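Local coordinates for protein exodeoxyribonuclease III (Methanosarcina mazei, PDB 5J8N) that probably cleaves DNA at abasic sites and trims it from the 3' end, as a magnesium-dependent nuclease of the AP/ExoA DNA repair family, at residues 78-83 with 101-106; 145-150 with 224-229. The protein carries 3 engineered substitutions. One frame throughout, in Å; residues are numbered along the deposited sequence.

Both contacts belong to one mixed sheet of the DNase I-like fold, and their centres lie about 14 Å apart. They follow one another along the chain: both segments of interaction 1 (78-83 with 101-106) come before those of interaction 2 (145-150 with 224-229). Interaction 1 lies at the sheet's margin, where strand 81-84 meets the end of strand 97-101. Interaction 2 is deeper and pairs strand 146-149 with strand 218-227. Strand 106-111 joins the two. It is antiparallel to 97-101 and parallel to 146-149, and Val106 exchanges backbone hydrogen bonds with Lys145 and Val147. The sheet thus runs without a break from a partly exposed margin to the buried core.

Interaction 1 (78-83 with 101-106); sequences KPIKLE and DYEDFV
The contact closes the end of an antiparallel strand pairing, where residues 78-80 lead into strand 81-84 and meet the end of strand 97-101. Two backbone hydrogen bonds hold it. Ile80 N gives a bent bond to Asp101 O (2.8 Å, 147°). Asp101 N gives a straighter one to Lys81 O (2.9 Å, 166°).

Tyr102 carries the packing on one side. Its CG lies anti to its own carbonyl carbon (chi1 -61°). This brings the end of the ring back to Pro79, although the side chain sets out away from it. The ring runs alongside Pro79, both side chains pointing the same way. CE1 comes to 3.8 Å from Pro79 CA, and the OH ends 3.9 Å from Pro79 CG. That hydroxyl is hydrogen-bonded to Ser75 OG. Were the ring replaced by an alanine, Pro79 would probably lose its aromatic neighbour and Ser75 this hydroxyl partner.

Ile80 lies across Asp101 at about a right angle, with CG1 3.7 Å from Asp101 CB. Its other branch, the methyl CG2, comes to 3.6 Å from Glu103 OE2, a van der Waals touch on the exposed side. Lys81 lies beside Asp101, with CB 3.7 Å from Asp101 OD2. Its amine leads away from the contact, while Asp101 OD1 pairs with Arg99.

The turn after Asp101 is closed by a bond from Tyr102 N to Phe105 O. Around the contact, Pro79 also touches Tyr59 of strand 57-61 and Thr100 of strand 97-101. At the far end of the turn, Phe105 and Val106 pack on strand 146-149.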
# COMPACT_ATOMS: atom_id res chain seq x y z
N LYS A 78 11.03 -5.48 -15.88
CA LYS A 78 10.54 -6.81 -15.55
C LYS A 78 11.13 -7.24 -14.22
O LYS A 78 12.33 -7.16 -14.03
CB LYS A 78 10.90 -7.84 -16.63
CG LYS A 78 10.22 -9.19 -16.37
CD LYS A 78 10.83 -10.32 -17.20
CE LYS A 78 10.59 -10.10 -18.66
NZ LYS A 78 10.96 -11.35 -19.40
N PRO A 79 10.28 -7.66 -13.29
CA PRO A 79 10.83 -8.21 -12.05
C PRO A 79 11.71 -9.41 -12.27
O PRO A 79 11.49 -10.18 -13.20
CB PRO A 79 9.59 -8.69 -11.29
CG PRO A 79 8.42 -8.04 -11.93
CD PRO A 79 8.81 -7.72 -13.33
N ILE A 80 12.67 -9.61 -11.39
CA ILE A 80 13.47 -10.83 -11.42
C ILE A 80 12.85 -11.98 -10.62
O ILE A 80 13.31 -13.11 -10.74
CB ILE A 80 14.92 -10.60 -10.92
CG1 ILE A 80 14.94 -10.15 -9.47
CG2 ILE A 80 15.59 -9.48 -11.73
CD1 ILE A 80 16.41 -9.86 -8.99
N LYS A 81 11.83 -11.69 -9.83
CA LYS A 81 11.09 -12.72 -9.05
C LYS A 81 9.72 -12.16 -8.76
O LYS A 81 9.55 -10.95 -8.51
CB LYS A 81 11.82 -13.04 -7.73
CG LYS A 81 11.28 -14.24 -6.97
CD LYS A 81 12.19 -14.60 -5.74
CE LYS A 81 12.42 -16.11 -5.72
NZ LYS A 81 11.14 -16.90 -5.71
N LEU A 82 8.75 -13.06 -8.79
CA LEU A 82 7.35 -12.75 -8.58
C LEU A 82 6.81 -13.77 -7.58
O LEU A 82 6.93 -14.98 -7.85
CB LEU A 82 6.58 -12.83 -9.93
CG LEU A 82 5.05 -12.81 -9.81
CD1 LEU A 82 4.58 -11.43 -9.36
CD2 LEU A 82 4.55 -13.15 -11.20
N GLU A 83 6.21 -13.30 -6.47
CA GLU A 83 5.58 -14.23 -5.54
C GLU A 83 4.27 -13.67 -5.07
O GLU A 83 4.19 -12.50 -4.63
CB GLU A 83 6.49 -14.54 -4.33
CG GLU A 83 7.78 -15.16 -4.76
CD GLU A 83 8.62 -15.67 -3.61
OE1 GLU A 83 8.20 -15.52 -2.45
OE2 GLU A 83 9.69 -16.24 -3.87
N ASP A 101 10.50 -8.65 -7.10
CA ASP A 101 11.90 -8.27 -6.82
C ASP A 101 12.44 -7.55 -8.02
O ASP A 101 12.23 -8.01 -9.16
CB ASP A 101 12.77 -9.50 -6.53
CG ASP A 101 12.37 -10.22 -5.25
OD1 ASP A 101 11.36 -9.86 -4.61
OD2 ASP A 101 13.14 -11.10 -4.86
N TYR A 102 13.20 -6.49 -7.76
CA TYR A 102 13.96 -5.82 -8.82
C TYR A 102 15.45 -5.92 -8.52
O TYR A 102 15.85 -6.43 -7.45
CB TYR A 102 13.49 -4.37 -8.98
CG TYR A 102 12.04 -4.34 -9.34
CD1 TYR A 102 11.64 -4.53 -10.68
CD2 TYR A 102 11.06 -4.19 -8.37
CE1 TYR A 102 10.27 -4.60 -11.01
CE2 TYR A 102 9.70 -4.23 -8.69
CZ TYR A 102 9.32 -4.43 -10.02
OH TYR A 102 7.98 -4.53 -10.34
N GLU A 103 16.31 -5.47 -9.45
CA GLU A 103 17.73 -5.62 -9.21
C GLU A 103 18.14 -4.89 -7.94
O GLU A 103 19.01 -5.38 -7.24
CB GLU A 103 18.58 -5.10 -10.39
CG GLU A 103 18.38 -5.83 -11.70
CD GLU A 103 18.94 -7.24 -11.69
OE1 GLU A 103 19.57 -7.64 -10.68
OE2 GLU A 103 18.71 -7.97 -12.68
N ASP A 104 17.50 -3.76 -7.64
CA ASP A 104 17.96 -2.92 -6.54
C ASP A 104 17.17 -3.06 -5.24
O ASP A 104 17.61 -2.55 -4.20
CB ASP A 104 17.91 -1.45 -6.97
CG ASP A 104 18.92 -1.13 -8.07
OD1 ASP A 104 20.12 -1.25 -7.77
OD2 ASP A 104 18.47 -0.78 -9.18
N PHE A 105 16.05 -3.77 -5.24
CA PHE A 105 15.27 -3.90 -4.02
C PHE A 105 14.15 -4.88 -4.24
O PHE A 105 13.79 -5.17 -5.39
CB PHE A 105 14.66 -2.55 -3.56
CG PHE A 105 13.76 -1.87 -4.59
CD1 PHE A 105 14.33 -1.07 -5.57
CD2 PHE A 105 12.39 -2.07 -4.59
CE1 PHE A 105 13.53 -0.45 -6.53
CE2 PHE A 105 11.57 -1.43 -5.54
CZ PHE A 105 12.14 -0.63 -6.50
N VAL A 106 13.60 -5.34 -3.13
CA VAL A 106 12.40 -6.17 -3.09
C VAL A 106 11.18 -5.28 -2.82
O VAL A 106 11.22 -4.50 -1.85
CB VAL A 106 12.49 -7.21 -1.99
CG1 VAL A 106 11.18 -8.00 -1.83
CG2 VAL A 106 13.68 -8.19 -2.25

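Interaction 2 (145-150 with 224-229); sequences KLVICG and VFVSEN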
# COMPACT_ATOMS: atom_id res chain seq x y z
N LYS A 145 17.00 -5.29 0.44
CA LYS A 145 16.51 -3.90 0.59
C LYS A 145 15.04 -3.96 0.35
O LYS A 145 14.64 -4.36 -0.75
CB LYS A 145 17.23 -2.96 -0.41
CG LYS A 145 18.72 -2.70 -0.03
CD LYS A 145 19.66 -3.06 -1.18
CE LYS A 145 19.77 -1.89 -2.17
NZ LYS A 145 20.31 -2.24 -3.55
N LEU A 146 14.22 -3.59 1.33
CA LEU A 146 12.78 -3.76 1.26
C LEU A 146 12.05 -2.47 1.10
O LEU A 146 12.26 -1.54 1.87
CB LEU A 146 12.27 -4.42 2.55
CG LEU A 146 12.74 -5.87 2.65
CD1 LEU A 146 12.78 -6.35 4.08
CD2 LEU A 146 11.83 -6.76 1.82
N VAL A 147 11.13 -2.43 0.13
CA VAL A 147 10.19 -1.34 -0.04
C VAL A 147 8.83 -1.99 0.16
O VAL A 147 8.52 -2.99 -0.52
CB VAL A 147 10.29 -0.72 -1.44
CG1 VAL A 147 9.24 0.37 -1.62
CG2 VAL A 147 11.64 -0.17 -1.63
N ILE A 148 8.02 -1.46 1.07
CA ILE A 148 6.71 -2.01 1.36
C ILE A 148 5.69 -0.93 1.17
O ILE A 148 5.69 0.08 1.88
CB ILE A 148 6.61 -2.55 2.80
CG1 ILE A 148 7.72 -3.61 3.02
CG2 ILE A 148 5.23 -3.14 3.07
CD1 ILE A 148 8.73 -3.20 4.10
N CYS A 149 4.80 -1.11 0.21
CA CYS A 149 3.79 -0.04 0.02
C CYS A 149 2.42 -0.65 0.17
O CYS A 149 2.15 -1.83 -0.17
CB CYS A 149 3.91 0.62 -1.34
SG CYS A 149 3.75 -0.45 -2.79
N GLY A 150 1.49 0.22 0.57
CA GLY A 150 0.09 -0.17 0.49
C GLY A 150 -0.71 0.45 1.60
O GLY A 150 -0.33 1.45 2.23
N VAL A 224 4.52 4.18 2.41
CA VAL A 224 5.60 3.38 1.83
C VAL A 224 6.66 3.30 2.89
O VAL A 224 7.20 4.32 3.36
CB VAL A 224 6.17 3.91 0.49
CG1 VAL A 224 7.14 2.90 -0.08
CG2 VAL A 224 5.05 4.22 -0.52
N PHE A 225 7.00 2.09 3.31
CA PHE A 225 8.07 1.84 4.27
C PHE A 225 9.30 1.35 3.57
O PHE A 225 9.20 0.70 2.51
CB PHE A 225 7.65 0.78 5.29
CG PHE A 225 6.34 1.08 5.96
CD1 PHE A 225 6.28 1.99 7.02
CD2 PHE A 225 5.20 0.47 5.53
CE1 PHE A 225 5.04 2.25 7.66
CE2 PHE A 225 3.96 0.72 6.15
CZ PHE A 225 3.90 1.64 7.21
N VAL A 226 10.44 1.69 4.11
CA VAL A 226 11.72 1.10 3.60
C VAL A 226 12.50 0.54 4.75
O VAL A 226 12.48 1.06 5.87
CB VAL A 226 12.57 2.10 2.80
CG1 VAL A 226 11.77 2.60 1.55
CG2 VAL A 226 13.05 3.29 3.67
N SER A 227 13.21 -0.55 4.50
CA SER A 227 14.21 -0.99 5.47
C SER A 227 15.28 0.09 5.61
O SER A 227 15.56 0.86 4.68
CB SER A 227 14.82 -2.32 5.04
OG SER A 227 15.21 -2.26 3.67
N GLU A 228 15.88 0.14 6.79
CA GLU A 228 16.87 1.17 7.11
C GLU A 228 18.01 1.24 6.11
O GLU A 228 18.55 2.32 5.88
CB GLU A 228 17.43 0.91 8.54
CG GLU A 228 18.69 1.68 8.91
CD GLU A 228 18.43 3.14 9.05
OE1 GLU A 228 19.37 3.94 8.82
OE2 GLU A 228 17.28 3.49 9.42
N ASN A 229 18.38 0.07 5.55
CA ASN A 229 19.48 0.08 4.59
C ASN A 229 19.15 0.87 3.30
O ASN A 229 20.09 1.19 2.56
CB ASN A 229 19.94 -1.34 4.22
CG ASN A 229 18.83 -2.19 3.64
OD1 ASN A 229 17.74 -1.72 3.33
ND2 ASN A 229 19.11 -3.50 3.48
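Ile148 and Phe225 face each other as an antiparallel hydrogen-bonded pair at the buried centre of this contact. Ile148 N binds Phe225 O at 2.9 Å, and Phe225 N returns to Ile148 O at 2.8 Å. Both bonds are nearly straight. The Phe225 ring also comes obliquely to the same carbonyl, with CD2 3.7 Å from Ile148 O.

Val147, Cys149, Val224 and Val226 lie on the other face. Packing is close here: Val147 CG1 meets Val224 CG1 at 3.6 Å. Each of these methyls is anti to its own backbone N (chi1 177° and -173°), which turns the two branches onto each other. Val224 CG2 rests against Cys149 CB. This face is covered by strand 251-256 of the second sheet, through Leu253 and Leu255. The opposite face, with Ile148, is covered by helix 119-141. The contact is therefore part of the layered core of the DNase I-like fold, a sandwich of two sheets with helices outside. The side chain of Val224 is about 7 Å from that of Asp222 and that of Cys149 about 9 Å from that of Asp151, two residues predicted to serve catalysis.

Toward Lys145 the pairing changes. Ser227 N still bonds Leu146 O, but Leu146 N is received by a side chain, Ser227 OG, at 2.9 Å and almost in line (174°). The hydroxyl in turn donates to Asn229 OD1 at 2.6 Å. Beyond it the contact is looser and opens to solvent. Asn229 lies across Lys145 at about a right angle, with ND2 3.6 Å from Lys145 CG, and this nitrogen is hydrogen-bonded to Lys144 O. The Lys145 chain bends at chi2 and chi3 and leads its amine away to Asp104 O.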